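Local atomic coordinates of phospho-2-dehydro-3-deoxyheptonate aldolase/chorismate mutase (Thermus thermophilus, PDB entry 2D8D), a protein that probably converts chorismate to prephenate through its chorismate mutase domain, the part present here, and makes 3-deoxyheptulosonate 7-phosphate through an aldolase domain. Residues 52-57 with 73-78. Residues are numbered along the deposited sequence; the frame is centred on the assembly and turned at random.
Sequences EMLAYL and LFKEIF
Leu57 presents CD1 squarely to one face of the Phe74 ring, 3.4 Å from its centroid and 9° off the ring normal, a CH-pi contact. This methyl approaches both rings, lying 4.4 Å from Phe78 CZ. One helical turn away, Met53 does much the same to Phe78: its CE stands over a face, displaced toward the rim, 3.9 Å from the centroid. With CG anti to the carbonyl carbon, the methionine runs out past the ring, and a bend at chi3 (-72°) folds the methyl back over it; SD meets the ring obliquely, completing a Met-aromatic contact. Leu54 lies beside Phe78, its CD2 3.6 Å from Phe78 CE2 and 3.8 Å from Phe74 CB, not the Phe74 ring, while CG sits in plane at the edge of the Phe78 ring. Outermost is the exposed Lys75, whose aliphatic CG approaches Leu54 CD1 at 3.9 Å. Replacing Phe74 by an alanine removes its ring, and would probably leave the Leu57 methyl without an aromatic face and open a gap between the helices.

These side chains join helix 47-60 to helix 67-84, whose local axes run roughly antiparallel at 148° and 10.6 Å apart. Arg26 of helix 4-40 touches both Met53 and Phe78, whereas Leu20 and Ile19 of the second subunit pack on Leu57 and Phe74, respectively. Tyr56 also reaches that subunit, through hydrogen bonds to its Asp13 and Asn16. Such helix packing belongs to the intertwined all-helical dimer of type II chorismate mutases, and its apolar chemistry implies cohesion through shape and dispersion, with CH-pi contacts adding direction.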
loop_
_atom_site.group_PDB
_atom_site.type_symbol
_atom_site.label_atom_id
_atom_site.label_comp_id
_atom_site.label_asym_id
_atom_site.label_seq_id
_atom_site.Cartn_x
_atom_site.Cartn_y
_atom_site.Cartn_z
ATOM N N GLU B 52 -1.323 -17.308 0.653
ATOM C CA GLU B 52 -1.862 -17.425 -0.694
ATOM C C GLU B 52 -1.862 -16.062 -1.376
ATOM O O GLU B 52 -1.544 -15.960 -2.559
ATOM C CB GLU B 52 -3.269 -18.019 -0.647
ATOM C CG GLU B 52 -3.256 -19.421 -0.064
ATOM C CD GLU B 52 -4.628 -20.033 0.068
ATOM O OE1 GLU B 52 -5.587 -19.292 0.364
ATOM O OE2 GLU B 52 -4.738 -21.265 -0.105
ATOM N N MET B 53 -2.197 -15.008 -0.638
ATOM C CA MET B 53 -2.192 -13.669 -1.221
ATOM C C MET B 53 -0.759 -13.264 -1.570
ATOM O O MET B 53 -0.501 -12.722 -2.647
ATOM C CB MET B 53 -2.819 -12.657 -0.253
ATOM C CG MET B 53 -4.306 -12.908 -0.016
ATOM S SD MET B 53 -5.140 -11.652 0.974
ATOM C CE MET B 53 -4.475 -11.996 2.586
ATOM N N LEU B 54 0.176 -13.542 -0.669
ATOM C CA LEU B 54 1.572 -13.200 -0.920
ATOM C C LEU B 54 2.099 -13.955 -2.136
ATOM O O LEU B 54 2.917 -13.432 -2.895
ATOM C CB LEU B 54 2.432 -13.526 0.304
ATOM C CG LEU B 54 2.179 -12.680 1.554
ATOM C CD1 LEU B 54 3.026 -13.209 2.695
ATOM C CD2 LEU B 54 2.506 -11.218 1.278
ATOM N N ALA B 55 1.616 -15.180 -2.326
ATOM C CA ALA B 55 2.049 -16.000 -3.448
ATOM C C ALA B 55 1.635 -15.425 -4.798
ATOM O O ALA B 55 2.464 -15.317 -5.701
ATOM C CB ALA B 55 1.521 -17.426 -3.299
ATOM N N TYR B 56 0.369 -15.051 -4.967
ATOM C CA TYR B 56 -0.001 -14.515 -6.268
ATOM C C TYR B 56 0.525 -13.102 -6.488
ATOM O O TYR B 56 0.807 -12.720 -7.621
ATOM C CB TYR B 56 -1.524 -14.605 -6.537
ATOM C CG TYR B 56 -2.464 -13.774 -5.684
ATOM C CD1 TYR B 56 -3.360 -14.390 -4.807
ATOM C CD2 TYR B 56 -2.509 -12.384 -5.799
ATOM C CE1 TYR B 56 -4.277 -13.647 -4.070
ATOM C CE2 TYR B 56 -3.422 -11.632 -5.061
ATOM C CZ TYR B 56 -4.300 -12.270 -4.199
ATOM O OH TYR B 56 -5.181 -11.529 -3.445
ATOM N N LEU B 57 0.692 -12.331 -5.417
ATOM C CA LEU B 57 1.207 -10.975 -5.565
ATOM C C LEU B 57 2.672 -11.009 -5.984
ATOM O O LEU B 57 3.103 -10.203 -6.811
ATOM C CB LEU B 57 1.030 -10.193 -4.261
ATOM C CG LEU B 57 -0.437 -9.883 -3.936
ATOM C CD1 LEU B 57 -0.559 -9.374 -2.508
ATOM C CD2 LEU B 57 -0.983 -8.866 -4.933
ATOM N N LEU B 73 5.894 -5.357 2.135
ATOM C CA LEU B 73 4.858 -4.335 2.154
ATOM C C LEU B 73 3.475 -4.924 2.394
ATOM O O LEU B 73 2.713 -4.412 3.213
ATOM C CB LEU B 73 4.882 -3.540 0.847
ATOM C CG LEU B 73 6.137 -2.684 0.640
ATOM C CD1 LEU B 73 6.105 -2.056 -0.738
ATOM C CD2 LEU B 73 6.220 -1.606 1.716
ATOM N N PHE B 74 3.144 -6.005 1.700
ATOM C CA PHE B 74 1.834 -6.595 1.908
ATOM C C PHE B 74 1.696 -7.222 3.291
ATOM O O PHE B 74 0.609 -7.214 3.861
ATOM C CB PHE B 74 1.505 -7.576 0.783
ATOM C CG PHE B 74 0.892 -6.902 -0.417
ATOM C CD1 PHE B 74 -0.456 -6.551 -0.418
ATOM C CD2 PHE B 74 1.672 -6.558 -1.516
ATOM C CE1 PHE B 74 -1.019 -5.861 -1.493
ATOM C CE2 PHE B 74 1.117 -5.867 -2.596
ATOM C CZ PHE B 74 -0.232 -5.520 -2.582
ATOM N N LYS B 75 2.787 -7.740 3.853
ATOM C CA LYS B 75 2.708 -8.300 5.201
ATOM C C LYS B 75 2.337 -7.174 6.169
ATOM O O LYS B 75 1.587 -7.384 7.119
ATOM C CB LYS B 75 4.041 -8.933 5.614
ATOM C CG LYS B 75 4.288 -10.292 4.979
ATOM C CD LYS B 75 5.520 -10.969 5.559
ATOM C CE LYS B 75 5.358 -11.236 7.048
ATOM N NZ LYS B 75 4.157 -12.067 7.341
ATOM N N GLU B 76 2.864 -5.979 5.919
ATOM C CA GLU B 76 2.560 -4.820 6.755
ATOM C C GLU B 76 1.088 -4.452 6.591
ATOM O O GLU B 76 0.408 -4.125 7.561
ATOM C CB GLU B 76 3.438 -3.629 6.363
ATOM C CG GLU B 76 4.891 -3.763 6.782
ATOM C CD GLU B 76 5.047 -3.838 8.287
ATOM O OE1 GLU B 76 4.572 -2.912 8.978
ATOM O OE2 GLU B 76 5.640 -4.821 8.779
ATOM N N ILE B 77 0.601 -4.512 5.356
ATOM C CA ILE B 77 -0.793 -4.201 5.072
ATOM C C ILE B 77 -1.698 -5.220 5.762
ATOM O O ILE B 77 -2.735 -4.863 6.318
ATOM C CB ILE B 77 -1.058 -4.208 3.549
ATOM C CG1 ILE B 77 -0.310 -3.045 2.894
ATOM C CG2 ILE B 77 -2.551 -4.119 3.268
ATOM C CD1 ILE B 77 -0.371 -3.042 1.385
ATOM N N PHE B 78 -1.295 -6.488 5.737
ATOM C CA PHE B 78 -2.088 -7.539 6.369
ATOM C C PHE B 78 -2.062 -7.388 7.887
ATOM O O PHE B 78 -3.040 -7.696 8.568
ATOM C CB PHE B 78 -1.567 -8.930 5.977
ATOM C CG PHE B 78 -1.574 -9.194 4.491
ATOM C CD1 PHE B 78 -2.435 -8.504 3.644
ATOM C CD2 PHE B 78 -0.730 -10.157 3.944
ATOM C CE1 PHE B 78 -2.454 -8.766 2.274
ATOM C CE2 PHE B 78 -0.744 -10.426 2.576
ATOM C CZ PHE B 78 -1.608 -9.729 1.741
#